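Local coordinates for protein esterase (Staphylococcus aureus subsp. aureus USA300_TCH1516, PDB 3D7R) that is a putative esterase that adopts the alpha/beta hydrolase fold and probably hydrolyses ester bonds, its natural substrate being unknown, at residues D144-F147 with Q148-R152; R152-D155 with Q156-E160; I212-A215 with L216-Q219; M268-P271 with D272-F276. All coordinates share one frame; numbering follows the deposited sequence.

Contact 1: D144-F147 with Q148-R152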
loop_
_atom_site.group_PDB
_atom_site.type_symbol
_atom_site.label_atom_id
_atom_site.label_comp_id
_atom_site.label_asym_id
_atom_site.label_seq_id
_atom_site.Cartn_x
_atom_site.Cartn_y
_atom_site.Cartn_z
ATOM N N ASP A 144 -11.838 -0.796 -11.379
ATOM C CA ASP A 144 -12.940 0.095 -10.965
ATOM C C ASP A 144 -13.627 -0.347 -9.686
ATOM O O ASP A 144 -14.017 0.496 -8.880
ATOM C CB ASP A 144 -13.969 0.303 -12.070
ATOM C CG ASP A 144 -13.413 1.082 -13.250
ATOM O OD1 ASP A 144 -12.285 1.633 -13.184
ATOM O OD2 ASP A 144 -14.131 1.154 -14.266
ATOM N N ASP A 145 -13.768 -1.665 -9.503
ATOM C CA ASP A 145 -14.317 -2.240 -8.280
ATOM C C ASP A 145 -13.464 -1.830 -7.084
ATOM O O ASP A 145 -13.970 -1.465 -6.024
ATOM C CB ASP A 145 -14.314 -3.782 -8.368
ATOM C CG ASP A 145 -15.125 -4.310 -9.550
ATOM O OD1 ASP A 145 -16.310 -3.943 -9.653
ATOM O OD2 ASP A 145 -14.583 -5.095 -10.372
ATOM N N THR A 146 -12.156 -1.934 -7.261
ATOM C CA THR A 146 -11.196 -1.673 -6.193
ATOM C C THR A 146 -11.264 -0.216 -5.782
ATOM O O THR A 146 -11.407 0.106 -4.593
ATOM C CB THR A 146 -9.774 -2.008 -6.674
ATOM O OG1 THR A 146 -9.720 -3.400 -6.993
ATOM C CG2 THR A 146 -8.720 -1.683 -5.583
ATOM N N PHE A 147 -11.195 0.671 -6.771
ATOM C CA PHE A 147 -11.201 2.110 -6.483
ATOM C C PHE A 147 -12.547 2.635 -5.944
ATOM O O PHE A 147 -12.560 3.503 -5.076
ATOM C CB PHE A 147 -10.702 2.922 -7.695
ATOM C CG PHE A 147 -9.189 2.963 -7.807
ATOM C CD1 PHE A 147 -8.413 3.533 -6.786
ATOM C CD2 PHE A 147 -8.540 2.397 -8.902
ATOM C CE1 PHE A 147 -7.005 3.558 -6.879
ATOM C CE2 PHE A 147 -7.143 2.420 -9.005
ATOM C CZ PHE A 147 -6.376 3.011 -7.992
ATOM N N GLN A 148 -13.666 2.107 -6.431
ATOM C CA GLN A 148 -14.967 2.537 -5.918
ATOM C C GLN A 148 -15.126 2.195 -4.444
ATOM O O GLN A 148 -15.680 2.980 -3.661
ATOM C CB GLN A 148 -16.125 1.983 -6.781
ATOM C CG GLN A 148 -16.053 2.577 -8.219
ATOM C CD GLN A 148 -17.106 2.046 -9.191
ATOM O OE1 GLN A 148 -17.608 0.922 -9.062
ATOM N NE2 GLN A 148 -17.422 2.860 -10.197
ATOM N N ALA A 149 -14.629 1.022 -4.063
ATOM C CA ALA A 149 -14.668 0.597 -2.667
ATOM C C ALA A 149 -13.826 1.498 -1.764
ATOM O O ALA A 149 -14.248 1.861 -0.672
ATOM C CB ALA A 149 -14.221 -0.839 -2.546
ATOM N N ILE A 150 -12.620 1.842 -2.205
ATOM C CA ILE A 150 -11.757 2.724 -1.417
ATOM C C ILE A 150 -12.413 4.111 -1.235
ATOM O O ILE A 150 -12.412 4.657 -0.133
ATOM C CB ILE A 150 -10.332 2.786 -2.029
ATOM C CG1 ILE A 150 -9.687 1.388 -1.972
ATOM C CG2 ILE A 150 -9.435 3.827 -1.292
ATOM C CD1 ILE A 150 -8.337 1.289 -2.625
ATOM N N GLN A 151 -13.003 4.642 -2.311
ATOM C CA GLN A 151 -13.805 5.872 -2.260
ATOM C C GLN A 151 -14.886 5.815 -1.177
ATOM O O GLN A 151 -15.046 6.764 -0.402
ATOM C CB GLN A 151 -14.464 6.145 -3.630
ATOM C CG GLN A 151 -15.149 7.524 -3.734
ATOM C CD GLN A 151 -14.134 8.676 -3.684
ATOM O OE1 GLN A 151 -13.183 8.713 -4.473
ATOM N NE2 GLN A 151 -14.339 9.624 -2.761
ATOM N N ARG A 152 -15.634 4.709 -1.132
ATOM C CA ARG A 152 -16.726 4.581 -0.181
ATOM C C ARG A 152 -16.213 4.630 1.261
ATOM O O ARG A 152 -16.801 5.328 2.082
ATOM C CB ARG A 152 -17.534 3.295 -0.410
ATOM C CG ARG A 152 -18.389 3.336 -1.701
ATOM C CD ARG A 152 -19.182 2.026 -1.922
ATOM N NE ARG A 152 -18.905 1.441 -3.247
ATOM C CZ ARG A 152 -18.373 0.232 -3.460
ATOM N NH1 ARG A 152 -18.070 -0.589 -2.450
ATOM N NH2 ARG A 152 -18.162 -0.170 -4.707
HETATM O O HOH W 1 -16.548 -1.947 -5.553
#
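Asp-144 and Gln-148 meet in the first turns of helix 143-161, one of the helices packed on the sheet of this alpha/beta hydrolase fold. The backbone bonds are the regular i to i+4 set: Gln-148 N reaches Asp-144 O at 3.0 Å, Ala-149 N and Ile-150 N follow on Asp-145 O and Thr-146 O, and Gln-151 N gives the straightest bond, 171° at its hydrogen, to Phe-147 O.

Aliphatic groups crowd the same carbonyls. With chi1 at -64°, CG of Gln-148 sits beside its own backbone N and is carried back over the preceding turn, 3.0 Å from Asp-144 O. Ile-150 does likewise: its CG1 is 3.4 Å from Thr-146 O, and CD1 runs on to meet Thr-146 CG2 at 4.2 Å.

Other polar ends have partners beyond these turns. Asp-144 OD1 makes a salt bridge with Arg-245, and OG1 of the buried Thr-146 bonds with Trp-235 and with Pro-136 O. Phe-147 turns from the helix to pack on Leu-177 and Ser-180 of helix 173-187.

Arg-152 folds back toward the start of the helix, one guanidinium face resting near its rim on Ala-149 CA and Gln-148 O. A water spans the turn: it accepts from Arg-152 NH2, over a doubtfully short length, and donates to Asp-145 O at 2.7 Å.

Contact 2: R152-D155 with Q156-E160; sequences RVYD and QLVSE. With NA (sodium ion), chain E.
Val-158 lays CG2 over one face of the Tyr-154 ring, a CH-pi contact one turn along the helix. The methyl is 3.8 Å from the ring centroid and 21° off the normal, displaced toward the rim, with Tyr-154 CZ 3.6 Å from CG2. With CG anti to the backbone N (chi1 179°), the tyrosine leaves the helix almost at right angles, leaning slightly toward the next turn, where Val-158 covers it.

On another side, Gln-156 binds the sodium ion through OE1 at 2.3 Å. Its NE2 donates to a water at 3.0 Å, and that water also lies on the metal, so both ends of the amide are engaged and its rotation is probably fixed. CG2 of Val-153 backs OE1 at 3.8 Å.

Backbone bonds from Gln-156, Leu-157, Val-158 and Ser-159 to the carbonyls four residues earlier hold these groups in place. Ser-159 OG also donates to Gln-156 O, though the modelled length is suspiciously short.

Beyond the turn, Pro-191 O takes the Tyr-154 hydroxyl and Phe-181 meets the ring edge-to-face. Val-153 and Leu-157 press this part of helix 143-161 onto Leu-100 of strand 98-102 and Val-131 of strand 129-133, while Gln-156 touches Arg-88 of strand 84-90.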
loop_
_atom_site.group_PDB
_atom_site.type_symbol
_atom_site.label_atom_id
_atom_site.label_comp_id
_atom_site.label_asym_id
_atom_site.label_seq_id
_atom_site.Cartn_x
_atom_site.Cartn_y
_atom_site.Cartn_z
ATOM N N ARG A 152 -15.634 4.709 -1.132
ATOM C CA ARG A 152 -16.726 4.581 -0.181
ATOM C C ARG A 152 -16.213 4.630 1.261
ATOM O O ARG A 152 -16.801 5.328 2.082
ATOM C CB ARG A 152 -17.534 3.295 -0.410
ATOM C CG ARG A 152 -18.389 3.336 -1.701
ATOM C CD ARG A 152 -19.182 2.026 -1.922
ATOM N NE ARG A 152 -18.905 1.441 -3.247
ATOM C CZ ARG A 152 -18.373 0.232 -3.460
ATOM N NH1 ARG A 152 -18.070 -0.589 -2.450
ATOM N NH2 ARG A 152 -18.162 -0.170 -4.707
ATOM N N VAL A 153 -15.130 3.908 1.574
ATOM C CA VAL A 153 -14.608 3.944 2.955
ATOM C C VAL A 153 -13.993 5.308 3.265
ATOM O O VAL A 153 -14.180 5.839 4.353
ATOM C CB VAL A 153 -13.659 2.753 3.324
ATOM C CG1 VAL A 153 -12.380 2.769 2.521
ATOM C CG2 VAL A 153 -13.353 2.725 4.857
ATOM N N TYR A 154 -13.300 5.899 2.294
ATOM C CA TYR A 154 -12.759 7.251 2.485
ATOM C C TYR A 154 -13.866 8.252 2.806
ATOM O O TYR A 154 -13.750 9.033 3.737
ATOM C CB TYR A 154 -11.942 7.708 1.278
ATOM C CG TYR A 154 -11.380 9.124 1.412
ATOM C CD1 TYR A 154 -10.255 9.376 2.196
ATOM C CD2 TYR A 154 -11.964 10.201 0.733
ATOM C CE1 TYR A 154 -9.733 10.659 2.326
ATOM C CE2 TYR A 154 -11.441 11.519 0.856
ATOM C CZ TYR A 154 -10.333 11.732 1.655
ATOM O OH TYR A 154 -9.801 13.010 1.768
ATOM N N ASP A 155 -14.941 8.210 2.040
ATOM C CA ASP A 155 -16.094 9.078 2.280
ATOM C C ASP A 155 -16.679 8.883 3.674
ATOM O O ASP A 155 -16.984 9.862 4.362
ATOM C CB ASP A 155 -17.149 8.862 1.192
ATOM C CG ASP A 155 -16.692 9.408 -0.173
ATOM O OD1 ASP A 155 -15.700 10.151 -0.209
ATOM O OD2 ASP A 155 -17.320 9.099 -1.198
ATOM N N GLN A 156 -16.835 7.619 4.077
ATOM C CA GLN A 156 -17.262 7.264 5.444
ATOM C C GLN A 156 -16.414 7.974 6.511
ATOM O O GLN A 156 -16.956 8.658 7.362
ATOM C CB GLN A 156 -17.214 5.739 5.653
ATOM C CG GLN A 156 -17.686 5.279 7.031
ATOM C CD GLN A 156 -17.525 3.770 7.268
ATOM O OE1 GLN A 156 -16.520 3.142 6.862
ATOM N NE2 GLN A 156 -18.507 3.179 7.963
ATOM N N LEU A 157 -15.093 7.803 6.454
ATOM C CA LEU A 157 -14.152 8.425 7.408
ATOM C C LEU A 157 -14.196 9.968 7.416
ATOM O O LEU A 157 -14.261 10.595 8.476
ATOM C CB LEU A 157 -12.724 7.931 7.121
ATOM C CG LEU A 157 -12.503 6.409 7.210
ATOM C CD1 LEU A 157 -11.008 6.047 6.993
ATOM C CD2 LEU A 157 -12.990 5.849 8.544
ATOM N N VAL A 158 -14.205 10.579 6.236
ATOM C CA VAL A 158 -14.318 12.038 6.133
ATOM C C VAL A 158 -15.614 12.546 6.815
ATOM O O VAL A 158 -15.620 13.606 7.457
ATOM C CB VAL A 158 -14.253 12.495 4.653
ATOM C CG1 VAL A 158 -14.728 13.969 4.491
ATOM C CG2 VAL A 158 -12.843 12.330 4.114
ATOM N N SER A 159 -16.708 11.794 6.662
ATOM C CA SER A 159 -17.985 12.200 7.226
ATOM C C SER A 159 -17.889 12.130 8.748
ATOM O O SER A 159 -18.589 12.860 9.462
ATOM C CB SER A 159 -19.114 11.315 6.701
ATOM O OG SER A 159 -19.088 10.048 7.356
ATOM N N GLU A 160 -17.004 11.271 9.247
ATOM C CA GLU A 160 -16.837 11.118 10.691
ATOM C C GLU A 160 -15.994 12.230 11.331
ATOM O O GLU A 160 -16.378 12.800 12.356
ATOM C CB GLU A 160 -16.254 9.738 11.030
ATOM C CG GLU A 160 -17.218 8.593 10.786
ATOM C CD GLU A 160 -16.572 7.243 10.967
ATOM O OE1 GLU A 160 -15.551 7.144 11.686
ATOM O OE2 GLU A 160 -17.087 6.275 10.386
HETATM NA NA NA E . -16.029 1.415 8.319
HETATM O O HOH W 2 -18.649 0.371 8.862
#

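Contact 3: I212-A215 with L216-Q219; sequences ISDA and LIEQ
The amide of Gln-219 faces back toward Ala-215 across a single turn. Its NE2 donates to a water at 2.8 Å, and the same water donates to Ala-215 O, bridging side chain and backbone. Chi1 of -70° keeps CG beside the backbone N, 3.5 Å from Ala-215 O, and a bend at chi2 turns the amide back toward the water. Of the two carboxylates, that of Asp-214 meets CD1 of Ile-217 through OD1 at 4.2 Å; Glu-218 OE2 stays 6.0 Å from Asp-214 OD1, two like charges not in contact.

Short helix 214-219 begins here, and Ser-213 is its N-cap. OG, placed between the backbone N and the carbonyl carbon (chi1 56°), accepts from Leu-216 N at 3.0 Å, satisfying an N-H of the first turn. Ser-213 O takes Ile-217 N, and Asp-214 O takes Glu-218 N at 2.9 Å. Gln-219 N bonds to Leu-216 O at 3.0 Å and more weakly, bent to 128°, to Ala-215 O.

Just ahead of the cap, Ile-212 puts CG2 against CG1 of Ile-217 at 3.6 Å, the two side chains crossing at about a right angle. Ile-212 and Leu-216 both pack on Pro-271 of helix 270-282, and Ile-217 lies on Met-268.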
loop_
_atom_site.group_PDB
_atom_site.type_symbol
_atom_site.label_atom_id
_atom_site.label_comp_id
_atom_site.label_asym_id
_atom_site.label_seq_id
_atom_site.Cartn_x
_atom_site.Cartn_y
_atom_site.Cartn_z
ATOM N N ILE A 212 16.589 0.180 -13.808
ATOM C CA ILE A 212 16.589 -1.083 -13.068
ATOM C C ILE A 212 17.652 -2.018 -13.673
ATOM O O ILE A 212 17.473 -2.581 -14.742
ATOM C CB ILE A 212 15.197 -1.745 -13.075
ATOM C CG1 ILE A 212 14.168 -0.829 -12.396
ATOM C CG2 ILE A 212 15.219 -3.141 -12.396
ATOM C CD1 ILE A 212 12.706 -1.232 -12.713
ATOM N N SER A 213 18.756 -2.183 -12.967
ATOM C CA SER A 213 19.850 -2.966 -13.475
ATOM C C SER A 213 19.652 -4.442 -13.130
ATOM O O SER A 213 18.831 -4.789 -12.269
ATOM C CB SER A 213 21.132 -2.469 -12.820
ATOM O OG SER A 213 20.978 -2.548 -11.406
ATOM N N ASP A 214 20.444 -5.302 -13.776
ATOM C CA ASP A 214 20.526 -6.717 -13.397
ATOM C C ASP A 214 20.974 -6.848 -11.949
ATOM O O ASP A 214 20.434 -7.672 -11.204
ATOM C CB ASP A 214 21.483 -7.494 -14.321
ATOM C CG ASP A 214 20.854 -7.826 -15.688
ATOM O OD1 ASP A 214 19.629 -7.660 -15.846
ATOM O OD2 ASP A 214 21.569 -8.270 -16.602
ATOM N N ALA A 215 21.942 -6.025 -11.541
ATOM C CA ALA A 215 22.410 -6.040 -10.148
ATOM C C ALA A 215 21.252 -5.801 -9.178
ATOM O O ALA A 215 21.121 -6.516 -8.179
ATOM C CB ALA A 215 23.524 -5.018 -9.931
ATOM N N LEU A 216 20.392 -4.823 -9.481
ATOM C CA LEU A 216 19.219 -4.555 -8.632
ATOM C C LEU A 216 18.211 -5.702 -8.653
ATOM O O LEU A 216 17.703 -6.107 -7.603
ATOM C CB LEU A 216 18.544 -3.222 -8.989
ATOM C CG LEU A 216 17.325 -2.841 -8.131
ATOM C CD1 LEU A 216 17.671 -2.756 -6.632
ATOM C CD2 LEU A 216 16.698 -1.525 -8.600
ATOM N N ILE A 217 17.942 -6.244 -9.841
ATOM C CA ILE A 217 17.040 -7.394 -9.982
ATOM C C ILE A 217 17.500 -8.600 -9.129
ATOM O O ILE A 217 16.678 -9.255 -8.480
ATOM C CB ILE A 217 16.837 -7.775 -11.461
ATOM C CG1 ILE A 217 15.992 -6.689 -12.153
ATOM C CG2 ILE A 217 16.141 -9.152 -11.583
ATOM C CD1 ILE A 217 16.214 -6.601 -13.634
ATOM N N GLU A 218 18.809 -8.855 -9.130
ATOM C CA GLU A 218 19.423 -9.919 -8.335
ATOM C C GLU A 218 19.383 -9.688 -6.815
ATOM O O GLU A 218 19.541 -10.636 -6.042
ATOM C CB GLU A 218 20.880 -10.155 -8.795
ATOM C CG GLU A 218 21.048 -10.569 -10.264
ATOM C CD GLU A 218 20.308 -11.858 -10.649
ATOM O OE1 GLU A 218 19.862 -12.629 -9.767
ATOM O OE2 GLU A 218 20.167 -12.105 -11.860
ATOM N N GLN A 219 19.198 -8.441 -6.385
ATOM C CA GLN A 219 19.027 -8.149 -4.956
ATOM C C GLN A 219 17.588 -8.301 -4.450
ATOM O O GLN A 219 17.363 -8.391 -3.242
ATOM C CB GLN A 219 19.543 -6.739 -4.611
ATOM C CG GLN A 219 21.062 -6.579 -4.680
ATOM C CD GLN A 219 21.817 -7.594 -3.812
ATOM O OE1 GLN A 219 21.456 -7.847 -2.655
ATOM N NE2 GLN A 219 22.863 -8.190 -4.380
HETATM O O HOH W 3 23.444 -7.917 -7.116
#

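Contact 4: M268-P271 with D272-F276; sequences MTHP and DMKLF
A water joins Met-268 to Asp-272 at the start of helix 270-282: it donates to Met-268 O at 2.6 Å and accepts from Asp-272 N at 3.0 Å, with a weak third bond to Asp-272 OD2. It thus serves an amide of the first turn. The other oxygen of this buried carboxylate, OD1, bonds to Asn-209 ND2, so each oxygen has a partner, the water's bond being the weak one.

From the next residue on, regular helix bonding takes over: Met-273 N to Thr-269 O at 2.9 Å, Lys-274 N to His-270 O, and Leu-275 N to Pro-271 O.

Met-273, a selenomethionine, turns at chi3 (-78°) and brings CE back to the turn before, 3.5 Å from His-270 CA and 3.7 Å from Thr-269 OG1. His-270 and Lys-274 run side by side in the same direction. CG of the lysine touches His-270 CE1 at 3.4 Å, approaching the ring obliquely, while the imidazole secures NE2 on Asp-291 of strand 287-292.

The helix belongs to the beta-alpha-beta unit made with strands 259-264 and 287-292, and Met-273 packs on Met-261 and Phe-289. Between histidine and lysine the chemistry is alkyl against ring: Lys-274 NZ lies 5.5 Å from His-270 NE2 and makes a long, weak ion pair with Glu-277, so the polar ties of the two side chains go to different acidic partners.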
loop_
_atom_site.group_PDB
_atom_site.type_symbol
_atom_site.label_atom_id
_atom_site.label_comp_id
_atom_site.label_asym_id
_atom_site.label_seq_id
_atom_site.Cartn_x
_atom_site.Cartn_y
_atom_site.Cartn_z
HETATM N N MSE A 268 13.242 -3.510 -6.562
HETATM C CA MSE A 268 13.271 -3.104 -7.978
HETATM C C MSE A 268 12.512 -1.809 -8.249
HETATM O O MSE A 268 12.632 -1.230 -9.323
HETATM C CB MSE A 268 12.651 -4.201 -8.849
HETATM C CG MSE A 268 13.569 -5.335 -9.237
HETATM SE SE MSE A 268 12.472 -6.831 -9.974
HETATM C CE MSE A 268 11.181 -5.817 -10.946
ATOM N N THR A 269 11.710 -1.388 -7.279
ATOM C CA THR A 269 10.924 -0.142 -7.345
ATOM C C THR A 269 11.765 1.066 -7.035
ATOM O O THR A 269 11.279 2.192 -7.126
ATOM C CB THR A 269 9.794 -0.150 -6.303
ATOM O OG1 THR A 269 10.341 -0.540 -5.038
ATOM C CG2 THR A 269 8.705 -1.148 -6.680
ATOM N N HIS A 270 13.016 0.845 -6.636
ATOM C CA HIS A 270 13.810 1.961 -6.126
ATOM C C HIS A 270 14.076 3.070 -7.170
ATOM O O HIS A 270 13.906 4.248 -6.842
ATOM C CB HIS A 270 15.079 1.492 -5.392
ATOM C CG HIS A 270 15.862 2.611 -4.776
ATOM N ND1 HIS A 270 16.845 3.298 -5.462
ATOM C CD2 HIS A 270 15.795 3.179 -3.547
ATOM C CE1 HIS A 270 17.353 4.233 -4.678
ATOM N NE2 HIS A 270 16.735 4.179 -3.511
ATOM N N PRO A 271 14.498 2.719 -8.409
ATOM C CA PRO A 271 14.570 3.776 -9.431
ATOM C C PRO A 271 13.285 4.585 -9.616
ATOM O O PRO A 271 13.368 5.808 -9.732
ATOM C CB PRO A 271 14.894 3.006 -10.711
ATOM C CG PRO A 271 15.723 1.849 -10.210
ATOM C CD PRO A 271 14.989 1.432 -8.950
ATOM N N ASP A 272 12.123 3.920 -9.640
ATOM C CA ASP A 272 10.834 4.617 -9.717
ATOM C C ASP A 272 10.551 5.530 -8.533
ATOM O O ASP A 272 10.003 6.620 -8.703
ATOM C CB ASP A 272 9.680 3.629 -9.966
ATOM C CG ASP A 272 9.739 3.027 -11.372
ATOM O OD1 ASP A 272 10.047 3.805 -12.330
ATOM O OD2 ASP A 272 9.520 1.789 -11.523
HETATM N N MSE A 273 10.919 5.101 -7.330
HETATM C CA MSE A 273 10.761 5.977 -6.167
HETATM C C MSE A 273 11.644 7.216 -6.272
HETATM O O MSE A 273 11.202 8.321 -5.938
HETATM C CB MSE A 273 11.025 5.233 -4.841
HETATM C CG MSE A 273 10.022 4.107 -4.570
HETATM SE SE MSE A 273 10.366 3.352 -2.807
HETATM C CE MSE A 273 11.906 2.241 -3.210
ATOM N N LYS A 274 12.883 7.041 -6.726
ATOM C CA LYS A 274 13.777 8.191 -6.906
ATOM C C LYS A 274 13.264 9.114 -8.007
ATOM O O LYS A 274 13.347 10.337 -7.880
ATOM C CB LYS A 274 15.218 7.748 -7.218
ATOM C CG LYS A 274 15.945 7.017 -6.055
ATOM C CD LYS A 274 16.201 7.926 -4.850
ATOM C CE LYS A 274 17.554 8.606 -4.931
ATOM N NZ LYS A 274 17.695 9.587 -3.811
ATOM N N LEU A 275 12.741 8.527 -9.086
ATOM C CA LEU A 275 12.134 9.312 -10.172
ATOM C C LEU A 275 10.903 10.093 -9.696
ATOM O O LEU A 275 10.761 11.303 -9.967
ATOM C CB LEU A 275 11.762 8.413 -11.350
ATOM C CG LEU A 275 11.067 9.083 -12.546
ATOM C CD1 LEU A 275 11.868 10.301 -13.084
ATOM C CD2 LEU A 275 10.835 8.058 -13.647
ATOM N N PHE A 276 10.014 9.412 -8.985
ATOM C CA PHE A 276 8.863 10.092 -8.376
ATOM C C PHE A 276 9.311 11.247 -7.453
ATOM O O PHE A 276 8.764 12.348 -7.503
ATOM C CB PHE A 276 8.009 9.092 -7.611
ATOM C CG PHE A 276 6.845 9.711 -6.870
ATOM C CD1 PHE A 276 5.757 10.246 -7.574
ATOM C CD2 PHE A 276 6.812 9.701 -5.467
ATOM C CE1 PHE A 276 4.670 10.805 -6.896
ATOM C CE2 PHE A 276 5.724 10.248 -4.772
ATOM C CZ PHE A 276 4.645 10.792 -5.498
HETATM O O HOH W 4 11.892 1.059 -10.331
#

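How the contacts relate
None of the four contacts closes a long loop; each spans a turn or two of helix. Contact 1 opens helix 143-161 and contact 2 carries on along it, the two overlapping at Arg-152; the others follow in series, and none nests or crosses. That helix packs on helix 173-187 and on strands 98-102 and 129-133. Farther along the chain, contact 3 starts the short helix 214-219 and contact 4 starts helix 270-282. Though about fifty residues apart, these two touch, Ile-212 CD1 lying 3.4 Å from Met-268 O, which joins helix 214-219 to the beta-alpha-beta unit of 259-264, 270-282 and 287-292. Contacts 2 and 3 lie on opposite sides of the chain's centre.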